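Local coordinates for protein phosphotriesterase, putative (Deinococcus radiodurans, PDB 4J35) that probably hydrolyses lactones at a two-metal centre, and is here a variant engineered for organophosphate hydrolysis from a weak promiscuous lactonase, at residues G114-E119 with E155-R160; Q185-L190 with H220-A225; L235-P238 with E242-S245; S245-L250 with L259-D264. The protein carries 7 engineered substitutions. One frame throughout, in Å; residues are numbered along the deposited sequence.

How the contacts relate
From the N terminus, contact 1 comes first. It brings the start of helix 116-129 back against helix 153-169, closing a loop of 35 residues. Contact 2 follows in series and joins helix 183-192 to the lead-in of strand 223-226. Phe159 packs on Gln186, Leu189 and Leu190, so contacts 1 and 2 touch. Contact 3 is a short closure, from the loop after strand 223-226 to helix 240-251. Contact 4 takes over at Ser245, which the two share, and lays the same helix on strand 259-261. Strands 223-226 and 259-261 are sheet neighbours, which links contacts 2 and 4. None of the four crosses or encloses another.

Contact 1. Residues G114-E119 with E155-R160; sequences GDAESE and EQLFFR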
loop_
_atom_site.group_PDB
_atom_site.type_symbol
_atom_site.label_atom_id
_atom_site.label_comp_id
_atom_site.label_asym_id
_atom_site.label_seq_id
_atom_site.Cartn_x
_atom_site.Cartn_y
_atom_site.Cartn_z
ATOM N N GLY A 114 13.612 -21.055 15.972
ATOM C CA GLY A 114 14.812 -20.849 15.177
ATOM C C GLY A 114 14.929 -19.456 14.584
ATOM O O GLY A 114 14.387 -18.484 15.119
ATOM N N ASP A 115 15.658 -19.369 13.472
ATOM C CA ASP A 115 15.981 -18.094 12.836
ATOM C C ASP A 115 14.880 -17.675 11.873
ATOM O O ASP A 115 15.028 -17.812 10.656
ATOM C CB ASP A 115 17.288 -18.222 12.055
ATOM C CG ASP A 115 17.865 -16.875 11.643
ATOM O OD1 ASP A 115 17.205 -15.831 11.842
ATOM O OD2 ASP A 115 18.997 -16.866 11.119
ATOM N N ALA A 116 13.787 -17.163 12.421
ATOM C CA ALA A 116 12.664 -16.711 11.599
ATOM C C ALA A 116 13.052 -15.532 10.694
ATOM O O ALA A 116 12.548 -15.415 9.577
ATOM C CB ALA A 116 11.487 -16.342 12.479
ATOM N N GLU A 117 13.943 -14.655 11.153
ATOM C CA GLU A 117 14.338 -13.523 10.301
ATOM C C GLU A 117 14.894 -14.026 8.974
ATOM O O GLU A 117 14.518 -13.555 7.896
ATOM C CB GLU A 117 15.376 -12.636 10.989
ATOM C CG GLU A 117 15.748 -11.399 10.172
ATOM C CD GLU A 117 16.967 -10.652 10.739
ATOM O OE1 GLU A 117 17.004 -10.416 11.959
ATOM O OE2 GLU A 117 17.837 -10.248 9.945
ATOM N N SER A 118 15.806 -14.984 9.044
ATOM C CA SER A 118 16.386 -15.537 7.829
ATOM C C SER A 118 15.344 -16.264 6.975
ATOM O O SER A 118 15.423 -16.231 5.751
ATOM C CB SER A 118 17.557 -16.458 8.164
ATOM O OG SER A 118 18.630 -15.681 8.682
ATOM N N GLU A 119 14.379 -16.926 7.606
ATOM C CA GLU A 119 13.314 -17.575 6.843
ATOM C C GLU A 119 12.458 -16.567 6.122
ATOM O O GLU A 119 12.069 -16.777 4.959
ATOM C CB GLU A 119 12.445 -18.463 7.753
ATOM C CG GLU A 119 13.234 -19.693 8.231
ATOM C CD GLU A 119 12.474 -20.504 9.269
ATOM O OE1 GLU A 119 11.469 -19.988 9.790
ATOM O OE2 GLU A 119 12.880 -21.649 9.557
ATOM N N GLU A 155 7.238 -8.053 14.761
ATOM C CA GLU A 155 7.227 -7.184 13.582
ATOM C C GLU A 155 8.656 -6.826 13.145
ATOM O O GLU A 155 8.944 -6.714 11.960
ATOM C CB GLU A 155 6.403 -5.942 13.888
ATOM C CG GLU A 155 4.896 -6.199 13.822
ATOM C CD GLU A 155 4.087 -5.257 14.698
ATOM O OE1 GLU A 155 4.671 -4.290 15.228
ATOM O OE2 GLU A 155 2.860 -5.473 14.840
ATOM N N GLN A 156 9.583 -6.696 14.081
ATOM C CA GLN A 156 10.914 -6.266 13.687
ATOM C C GLN A 156 11.650 -7.327 12.884
ATOM O O GLN A 156 12.546 -7.023 12.102
ATOM C CB GLN A 156 11.719 -5.806 14.893
ATOM C CG GLN A 156 11.185 -4.494 15.446
ATOM C CD GLN A 156 12.136 -3.878 16.431
ATOM O OE1 GLN A 156 13.341 -3.818 16.181
ATOM N NE2 GLN A 156 11.610 -3.434 17.568
ATOM N N LEU A 157 11.248 -8.572 13.053
ATOM C CA LEU A 157 11.829 -9.642 12.262
ATOM C C LEU A 157 11.681 -9.276 10.800
ATOM O O LEU A 157 12.613 -9.452 10.028
ATOM C CB LEU A 157 11.099 -10.963 12.536
ATOM C CG LEU A 157 11.195 -11.463 13.990
ATOM C CD1 LEU A 157 10.177 -12.553 14.230
ATOM C CD2 LEU A 157 12.578 -11.971 14.292
ATOM N N PHE A 158 10.474 -8.811 10.439
ATOM C CA PHE A 158 10.142 -8.493 9.068
ATOM C C PHE A 158 10.870 -7.234 8.605
ATOM O O PHE A 158 11.353 -7.190 7.486
ATOM C CB PHE A 158 8.619 -8.346 8.891
ATOM C CG PHE A 158 7.848 -9.645 9.201
ATOM C CD1 PHE A 158 7.508 -9.979 10.503
ATOM C CD2 PHE A 158 7.456 -10.512 8.171
ATOM C CE1 PHE A 158 6.803 -11.185 10.782
ATOM C CE2 PHE A 158 6.787 -11.711 8.457
ATOM C CZ PHE A 158 6.448 -12.029 9.760
ATOM N N PHE A 159 10.954 -6.222 9.465
ATOM C CA PHE A 159 11.711 -5.018 9.116
ATOM C C PHE A 159 13.160 -5.369 8.798
ATOM O O PHE A 159 13.729 -4.844 7.826
ATOM C CB PHE A 159 11.624 -3.942 10.222
ATOM C CG PHE A 159 10.344 -3.126 10.195
ATOM C CD1 PHE A 159 9.112 -3.714 10.462
ATOM C CD2 PHE A 159 10.377 -1.762 9.910
ATOM C CE1 PHE A 159 7.932 -2.981 10.440
ATOM C CE2 PHE A 159 9.195 -1.012 9.881
ATOM C CZ PHE A 159 7.977 -1.615 10.143
ATOM N N ARG A 160 13.780 -6.249 9.588
ATOM C CA ARG A 160 15.199 -6.528 9.343
ATOM C C ARG A 160 15.357 -7.390 8.103
ATOM O O ARG A 160 16.270 -7.183 7.322
ATOM C CB ARG A 160 15.892 -7.200 10.577
ATOM C CG ARG A 160 15.921 -6.295 11.823
ATOM C CD ARG A 160 16.820 -6.849 12.952
ATOM N NE ARG A 160 16.284 -8.053 13.563
ATOM C CZ ARG A 160 15.432 -8.078 14.587
ATOM N NH1 ARG A 160 14.988 -6.953 15.133
ATOM N NH2 ARG A 160 15.021 -9.239 15.076
HETATM O O HOH W 1 16.452 -11.756 14.439
#
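Glu117 and Arg160 form a salt bridge between two helices, with Leu157 packed beside it. Arg160 NE donates to Glu117 OE1 at 2.9 Å, and the bond is nearly straight (164°). The oxygen lies close to the guanidinium plane, at its edge. The carboxylate does not lie flat against it. The donor comes from above the carboxylate plane, and the two planes are 62° apart. Glu117 has CG anti to the backbone N (chi1 -176°), and its extended chain carries the carboxylate across to Arg160. Arg160 bends at chi3, which turns NE to meet it.

The tight part lies beneath. Glu117 CG sits 3.7 Å from Leu157 O, and Glu117 CD rests 3.6 Å from Arg160 CB. Ala116 CB touches Leu157 CD1 more loosely, at 4.4 Å. The polar end is the watered side. There a water donates to Glu117 OE1 (2.9 Å) and accepts from Arg160 NH2 (3.0 Å), so OE1 takes two donors. An alanine in place of Glu117 would remove the carboxylate and is likely to leave the Arg160 guanidinium without this countercharge and freer to turn.

Asp115 is the N-cap of helix 116-129. Its OD1 accepts from Ser118 N at 3.2 Å, which fixes the start of the helix that carries Glu117. Ala111 of helix 105-113 touches both Ala116 and Leu157, and Ile120 also packs on Leu157. Further round helix 153-169, Phe159 packs on helix 183-192.

Contact 2. Residues Q185-L190 with H220-A225; sequences QQAELL and HGVSIA
The imidazole of His220 lies with one face over the backbone between Ala187 and Glu188. Glu188 N sits 4.0 Å above the ring plane, over its centre. The ring reaches this place because CG is anti to the carbonyl carbon (chi1 -67°), beside the backbone N. Ala187 CB meets His220 ND1 at 3.7 Å. Glu188 CB meets the other ring nitrogen, NE2, at 3.6 Å.

Glu188 behaves differently. Its CG is anti to the backbone N (chi1 177°) and its extended chain leads the carboxylate away. Glu188 OE2 stays 4.7 Å from His220 NE2, and no salt bridge forms. Carboxylate and ring planes are 56° apart.

The contact joins helix 183-192 to the turn that leads into strand 223-226. The fold is a TIM barrel, with helices packed outside the parallel strands, and strand 200-202 lies between strands 173-174 and 223-226 in the sheet. Gly221 makes the turn with positive phi after helix 211-218.

Val222 continues the apolar side. Its CG2 touches Ala187 CB at 3.8 Å. Its CG1 stands slightly further off, 4.2 Å from the same methyl. Thr217 touches both Ala187 and Val222, and its O accepts a weak hydrogen bond from His220 ND1.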
loop_
_atom_site.group_PDB
_atom_site.type_symbol
_atom_site.label_atom_id
_atom_site.label_comp_id
_atom_site.label_asym_id
_atom_site.label_seq_id
_atom_site.Cartn_x
_atom_site.Cartn_y
_atom_site.Cartn_z
ATOM N N GLN A 185 9.384 6.126 13.768
ATOM C CA GLN A 185 10.106 4.918 14.191
ATOM C C GLN A 185 10.344 3.947 13.049
ATOM O O GLN A 185 11.381 3.323 12.977
ATOM C CB GLN A 185 9.358 4.203 15.293
ATOM C CG GLN A 185 9.369 4.926 16.603
ATOM C CD GLN A 185 8.221 5.866 16.722
ATOM O OE1 GLN A 185 7.723 6.379 15.722
ATOM N NE2 GLN A 185 7.764 6.087 17.945
ATOM N N GLN A 186 9.379 3.782 12.152
ATOM C CA GLN A 186 9.610 2.913 11.016
ATOM C C GLN A 186 10.747 3.453 10.138
ATOM O O GLN A 186 11.593 2.697 9.628
ATOM C CB GLN A 186 8.309 2.831 10.175
ATOM C CG GLN A 186 7.212 1.962 10.775
ATOM C CD GLN A 186 6.060 1.768 9.788
ATOM O OE1 GLN A 186 6.044 2.398 8.735
ATOM N NE2 GLN A 186 5.101 0.913 10.130
ATOM N N ALA A 187 10.711 4.763 9.898
ATOM C CA ALA A 187 11.602 5.406 8.958
ATOM C C ALA A 187 12.987 5.348 9.565
ATOM O O ALA A 187 13.961 5.036 8.901
ATOM C CB ALA A 187 11.179 6.869 8.701
ATOM N N GLU A 188 13.032 5.582 10.860
ATOM C CA GLU A 188 14.316 5.528 11.580
ATOM C C GLU A 188 14.911 4.118 11.633
ATOM O O GLU A 188 16.130 3.941 11.470
ATOM C CB GLU A 188 14.116 6.006 12.991
ATOM C CG GLU A 188 15.407 5.900 13.799
ATOM C CD GLU A 188 15.195 6.367 15.197
ATOM O OE1 GLU A 188 14.236 5.871 15.834
ATOM O OE2 GLU A 188 15.959 7.245 15.642
ATOM N N LEU A 189 14.064 3.120 11.875
ATOM C CA LEU A 189 14.511 1.730 11.902
ATOM C C LEU A 189 15.016 1.268 10.526
ATOM O O LEU A 189 16.122 0.757 10.395
ATOM C CB LEU A 189 13.399 0.813 12.423
ATOM C CG LEU A 189 13.676 -0.686 12.385
ATOM C CD1 LEU A 189 14.986 -1.014 13.141
ATOM C CD2 LEU A 189 12.512 -1.485 12.978
ATOM N N LEU A 190 14.214 1.440 9.490
ATOM C CA LEU A 190 14.642 1.039 8.157
ATOM C C LEU A 190 15.909 1.781 7.663
ATOM O O LEU A 190 16.781 1.172 7.042
ATOM C CB LEU A 190 13.491 1.276 7.153
ATOM C CG LEU A 190 12.322 0.282 7.311
ATOM C CD1 LEU A 190 11.116 0.811 6.428
ATOM C CD2 LEU A 190 12.705 -1.120 6.931
ATOM N N HIS A 220 13.959 11.637 7.620
ATOM C CA HIS A 220 14.794 10.468 7.365
ATOM C C HIS A 220 15.034 10.246 5.907
ATOM O O HIS A 220 15.734 9.304 5.526
ATOM C CB HIS A 220 14.179 9.230 8.017
ATOM C CG HIS A 220 14.200 9.286 9.506
ATOM N ND1 HIS A 220 13.105 9.652 10.251
ATOM C CD2 HIS A 220 15.212 9.104 10.387
ATOM C CE1 HIS A 220 13.423 9.651 11.533
ATOM N NE2 HIS A 220 14.703 9.335 11.641
ATOM N N GLY A 221 14.430 11.119 5.097
ATOM C CA GLY A 221 14.615 11.112 3.660
ATOM C C GLY A 221 13.615 10.234 2.938
ATOM O O GLY A 221 13.697 10.097 1.710
ATOM N N VAL A 222 12.735 9.602 3.704
ATOM C CA VAL A 222 11.736 8.714 3.136
ATOM C C VAL A 222 10.594 9.525 2.559
ATOM O O VAL A 222 10.450 10.725 2.798
ATOM C CB VAL A 222 11.165 7.672 4.163
ATOM C CG1 VAL A 222 12.301 6.735 4.699
ATOM C CG2 VAL A 222 10.422 8.374 5.332
ATOM N N SER A 223 9.754 8.839 1.797
ATOM C CA SER A 223 8.491 9.435 1.407
ATOM C C SER A 223 7.330 8.973 2.308
ATOM O O SER A 223 7.436 7.999 3.061
ATOM C CB SER A 223 8.228 9.056 -0.031
ATOM O OG SER A 223 9.225 9.581 -0.876
ATOM N N ILE A 224 6.186 9.673 2.226
ATOM C CA ILE A 224 5.089 9.333 3.086
ATOM C C ILE A 224 3.853 9.387 2.237
ATOM O O ILE A 224 3.809 10.199 1.320
ATOM C CB ILE A 224 4.973 10.291 4.279
ATOM C CG1 ILE A 224 4.793 11.717 3.855
ATOM C CG2 ILE A 224 6.269 10.205 5.114
ATOM C CD1 ILE A 224 4.351 12.645 5.022
ATOM N N ALA A 225 2.920 8.508 2.558
ATOM C CA ALA A 225 1.665 8.438 1.772
ATOM C C ALA A 225 0.488 8.771 2.639
ATOM O O ALA A 225 0.306 8.207 3.718
ATOM C CB ALA A 225 1.502 7.075 1.243
#

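Contact 3. Residues L235-P238 with E242-S245; sequences LGTP and ERLS. Engineered in segment 235-238: Leu235 (natural residue Val).
Thr237 OG1 is hydrogen-bonded with both Met234 N and Leu231 O, and the same side chain touches Arg243. Thr237 CB lies 3.8 Å from Arg243 NH2, which also gives a hydrogen bond to Leu231 O. The arginine chain is extended from CG to NE, which carries its guanidinium back along the loop past Pro238. Pro238 CG sits 4.1 Å above the guanidinium plane, over its centre, so the proline ring covers one face. Arg243 NE also pairs with Asp206 and NH1 with Asp240. A leucine in place of Arg243 would probably leave both aspartates without this countercharge and Leu231 O with one donor fewer.

Pro238 also meets Glu242, through CB. Glu242 OE1 is only 3.1 Å from Pro238 CB, a tight fit, and accepts a hydrogen bond from Thr239 N. The side chain of Thr237 is about 8 Å from those of the metal ligands His204 and Asp264.

The contact folds the loop after strand 223-226 onto the beginning of helix 240-251. Next to Arg243, Leu244 of this helix packs on helix 291-303.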
loop_
_atom_site.group_PDB
_atom_site.type_symbol
_atom_site.label_atom_id
_atom_site.label_comp_id
_atom_site.label_asym_id
_atom_site.label_seq_id
_atom_site.Cartn_x
_atom_site.Cartn_y
_atom_site.Cartn_z
ATOM N N LEU A 235 -13.152 4.672 13.041
ATOM C CA LEU A 235 -12.152 4.190 13.991
ATOM C C LEU A 235 -10.938 5.093 14.020
ATOM O O LEU A 235 -9.797 4.637 13.925
ATOM C CB LEU A 235 -11.731 2.767 13.626
ATOM C CG LEU A 235 -12.934 1.836 13.459
ATOM C CD1 LEU A 235 -12.481 0.390 13.329
ATOM C CD2 LEU A 235 -13.902 2.002 14.625
ATOM N N GLY A 236 -11.201 6.387 14.139
ATOM C CA GLY A 236 -10.146 7.350 14.373
ATOM C C GLY A 236 -9.571 7.995 13.131
ATOM O O GLY A 236 -8.754 8.909 13.253
ATOM N N THR A 237 -9.970 7.551 11.941
ATOM C CA THR A 237 -9.437 8.198 10.747
ATOM C C THR A 237 -9.956 9.621 10.680
ATOM O O THR A 237 -11.086 9.905 11.076
ATOM C CB THR A 237 -9.765 7.491 9.420
ATOM O OG1 THR A 237 -11.172 7.238 9.329
ATOM C CG2 THR A 237 -8.995 6.184 9.296
ATOM N N PRO A 238 -9.112 10.533 10.201
ATOM C CA PRO A 238 -9.559 11.910 10.009
ATOM C C PRO A 238 -10.509 12.017 8.839
ATOM O O PRO A 238 -10.687 11.061 8.084
ATOM C CB PRO A 238 -8.264 12.656 9.678
ATOM C CG PRO A 238 -7.335 11.601 9.183
ATOM C CD PRO A 238 -7.671 10.377 9.958
ATOM N N GLU A 242 -9.422 17.358 6.839
ATOM C CA GLU A 242 -8.277 17.420 7.741
ATOM C C GLU A 242 -7.028 16.903 7.034
ATOM O O GLU A 242 -5.939 17.489 7.156
ATOM C CB GLU A 242 -8.534 16.620 9.019
ATOM C CG GLU A 242 -9.730 17.120 9.820
ATOM C CD GLU A 242 -10.190 16.137 10.889
ATOM O OE1 GLU A 242 -10.054 14.915 10.681
ATOM O OE2 GLU A 242 -10.698 16.587 11.940
ATOM N N ARG A 243 -7.178 15.805 6.298
ATOM C CA ARG A 243 -6.087 15.306 5.475
ATOM C C ARG A 243 -5.522 16.426 4.629
ATOM O O ARG A 243 -4.329 16.663 4.635
ATOM C CB ARG A 243 -6.551 14.185 4.547
ATOM C CG ARG A 243 -6.829 12.876 5.251
ATOM C CD ARG A 243 -7.082 11.748 4.256
ATOM N NE ARG A 243 -7.215 10.467 4.951
ATOM C CZ ARG A 243 -8.327 10.017 5.528
ATOM N NH1 ARG A 243 -9.461 10.713 5.477
ATOM N NH2 ARG A 243 -8.307 8.851 6.156
ATOM N N LEU A 244 -6.375 17.112 3.885
ATOM C CA LEU A 244 -5.875 18.068 2.890
ATOM C C LEU A 244 -5.291 19.311 3.548
ATOM O O LEU A 244 -4.430 19.973 2.983
ATOM C CB LEU A 244 -6.961 18.469 1.889
ATOM C CG LEU A 244 -7.542 17.338 1.047
ATOM C CD1 LEU A 244 -8.509 17.901 0.034
ATOM C CD2 LEU A 244 -6.464 16.516 0.361
ATOM N N SER A 245 -5.774 19.624 4.740
ATOM C CA SER A 245 -5.221 20.720 5.505
ATOM C C SER A 245 -3.741 20.427 5.829
ATOM O O SER A 245 -2.887 21.299 5.656
ATOM C CB SER A 245 -6.032 20.918 6.788
ATOM O OG SER A 245 -5.546 22.024 7.530
#

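Contact 4. Residues S245-L250 with L259-D264; sequences SVLTTL and LLLSHD. With CO (cobalt (II) ion), chain C.
Leu247 and Leu250 of helix 240-251 meet Leu259 and Leu261 of the strand in a purely apolar contact. At the start of the segment, Ser245 O accepts from Thr249 OG1 at 3.0 Å, a bond within the helix, one turn along. Leu247 comes next and reaches both Leu259 and Leu261. Its CG is anti to the backbone N (chi1 -164°), which lets both methyls reach the strand. Leu247 CD1 touches Leu259 CD1 at 4.0 Å, the two side chains sliding past each other in opposite directions. Leu247 CD2 meets Leu261 CD2 at 3.9 Å, at an oblique angle. One turn later, Leu250 CD1 rests on Leu259 CD2 at 4.0 Å. Leu259 thus meets both helix leucines, and its CD1 also comes near Leu250 CB.

All four leucines are buried. Leu300 and Leu297 of helix 291-303 touch Leu247 and Leu261 respectively. The axes of helix 245-250 and strand 259-261 come within 10.8 Å, at 147° between their directions, so roughly antiparallel.

Beyond the strand the chain turns to the metal centre. Asp264 OD1 binds a cobalt ion at 2.2 Å, with His21, His23 and Lys143 completing the site, and OD2 pairs with Arg228. Strand 223-226, helix 240-251 and strand 259-261 make a beta-alpha-beta crossover of the TIM barrel, and a metal ligand just past the C-terminal end of a strand is typical of metal-dependent hydrolases with this fold.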
loop_
_atom_site.group_PDB
_atom_site.type_symbol
_atom_site.label_atom_id
_atom_site.label_comp_id
_atom_site.label_asym_id
_atom_site.label_seq_id
_atom_site.Cartn_x
_atom_site.Cartn_y
_atom_site.Cartn_z
ATOM N N SER A 245 -5.774 19.624 4.740
ATOM C CA SER A 245 -5.221 20.720 5.505
ATOM C C SER A 245 -3.741 20.427 5.829
ATOM O O SER A 245 -2.887 21.299 5.656
ATOM C CB SER A 245 -6.032 20.918 6.788
ATOM O OG SER A 245 -5.546 22.024 7.530
ATOM N N VAL A 246 -3.430 19.204 6.266
ATOM C CA VAL A 246 -2.036 18.847 6.597
ATOM C C VAL A 246 -1.238 18.808 5.316
ATOM O O VAL A 246 -0.130 19.334 5.234
ATOM C CB VAL A 246 -1.918 17.479 7.298
ATOM C CG1 VAL A 246 -0.446 17.134 7.596
ATOM C CG2 VAL A 246 -2.706 17.472 8.578
ATOM N N LEU A 247 -1.823 18.224 4.281
ATOM C CA LEU A 247 -1.128 18.122 3.005
ATOM C C LEU A 247 -0.731 19.485 2.425
ATOM O O LEU A 247 0.375 19.646 1.892
ATOM C CB LEU A 247 -2.003 17.403 1.995
ATOM C CG LEU A 247 -1.303 16.875 0.752
ATOM C CD1 LEU A 247 -0.424 15.642 1.089
ATOM C CD2 LEU A 247 -2.376 16.508 -0.267
ATOM N N THR A 248 -1.641 20.458 2.483
ATOM C CA THR A 248 -1.367 21.754 1.860
ATOM C C THR A 248 -0.219 22.442 2.618
ATOM O O THR A 248 0.625 23.090 2.012
ATOM C CB THR A 248 -2.613 22.661 1.761
ATOM O OG1 THR A 248 -3.225 22.830 3.047
ATOM C CG2 THR A 248 -3.613 22.030 0.815
ATOM N N THR A 249 -0.221 22.287 3.935
ATOM C CA THR A 249 0.862 22.758 4.781
ATOM C C THR A 249 2.204 22.193 4.340
ATOM O O THR A 249 3.217 22.920 4.270
ATOM C CB THR A 249 0.622 22.326 6.222
ATOM O OG1 THR A 249 -0.578 22.937 6.698
ATOM C CG2 THR A 249 1.794 22.707 7.128
ATOM N N LEU A 250 2.232 20.888 4.081
ATOM C CA LEU A 250 3.498 20.201 3.794
ATOM C C LEU A 250 3.954 20.557 2.391
ATOM O O LEU A 250 5.124 20.773 2.132
ATOM C CB LEU A 250 3.357 18.686 3.947
ATOM C CG LEU A 250 3.131 18.158 5.360
ATOM C CD1 LEU A 250 2.875 16.692 5.337
ATOM C CD2 LEU A 250 4.430 18.399 6.201
ATOM N N LEU A 259 5.717 13.269 -1.067
ATOM C CA LEU A 259 4.332 12.992 -0.686
ATOM C C LEU A 259 3.628 12.183 -1.767
ATOM O O LEU A 259 3.757 12.502 -2.962
ATOM C CB LEU A 259 3.543 14.299 -0.508
ATOM C CG LEU A 259 4.104 15.312 0.502
ATOM C CD1 LEU A 259 3.411 16.643 0.325
ATOM C CD2 LEU A 259 3.959 14.803 1.952
ATOM N N LEU A 260 2.895 11.149 -1.349
ATOM C CA LEU A 260 2.117 10.349 -2.285
ATOM C C LEU A 260 0.679 10.208 -1.804
ATOM O O LEU A 260 0.374 10.456 -0.650
ATOM C CB LEU A 260 2.754 8.975 -2.487
ATOM C CG LEU A 260 4.077 9.044 -3.248
ATOM C CD1 LEU A 260 5.277 9.105 -2.262
ATOM C CD2 LEU A 260 4.197 7.870 -4.193
ATOM N N LEU A 261 -0.195 9.796 -2.716
ATOM C CA LEU A 261 -1.655 9.851 -2.487
ATOM C C LEU A 261 -2.335 8.554 -2.924
ATOM O O LEU A 261 -2.094 8.077 -4.014
ATOM C CB LEU A 261 -2.272 10.998 -3.289
ATOM C CG LEU A 261 -1.703 12.406 -3.098
ATOM C CD1 LEU A 261 -2.332 13.349 -4.158
ATOM C CD2 LEU A 261 -1.956 12.946 -1.706
ATOM N N SER A 262 -3.159 7.969 -2.056
ATOM C CA SER A 262 -3.921 6.763 -2.434
ATOM C C SER A 262 -5.151 6.601 -1.566
ATOM O O SER A 262 -5.401 7.446 -0.704
ATOM C CB SER A 262 -3.070 5.520 -2.356
ATOM O OG SER A 262 -3.153 4.818 -3.566
ATOM N N HIS A 263 -5.928 5.538 -1.832
ATOM C CA HIS A 263 -7.163 5.294 -1.102
ATOM C C HIS A 263 -7.169 4.119 -0.122
ATOM O O HIS A 263 -8.050 4.067 0.763
ATOM C CB HIS A 263 -8.335 5.041 -2.092
ATOM C CG HIS A 263 -8.374 5.991 -3.242
ATOM N ND1 HIS A 263 -7.665 5.789 -4.407
ATOM C CD2 HIS A 263 -9.087 7.126 -3.425
ATOM C CE1 HIS A 263 -7.953 6.757 -5.266
ATOM N NE2 HIS A 263 -8.809 7.579 -4.689
ATOM N N ASP A 264 -6.297 3.130 -0.326
ATOM C CA ASP A 264 -6.356 1.888 0.447
ATOM C C ASP A 264 -7.732 1.218 0.246
ATOM O O ASP A 264 -8.272 0.576 1.140
ATOM C CB ASP A 264 -6.137 2.178 1.916
ATOM C CG ASP A 264 -5.758 0.930 2.722
ATOM O OD1 ASP A 264 -5.391 -0.114 2.152
ATOM O OD2 ASP A 264 -5.876 1.017 3.945
HETATM CO CO CO C . -3.783 -1.520 2.723
#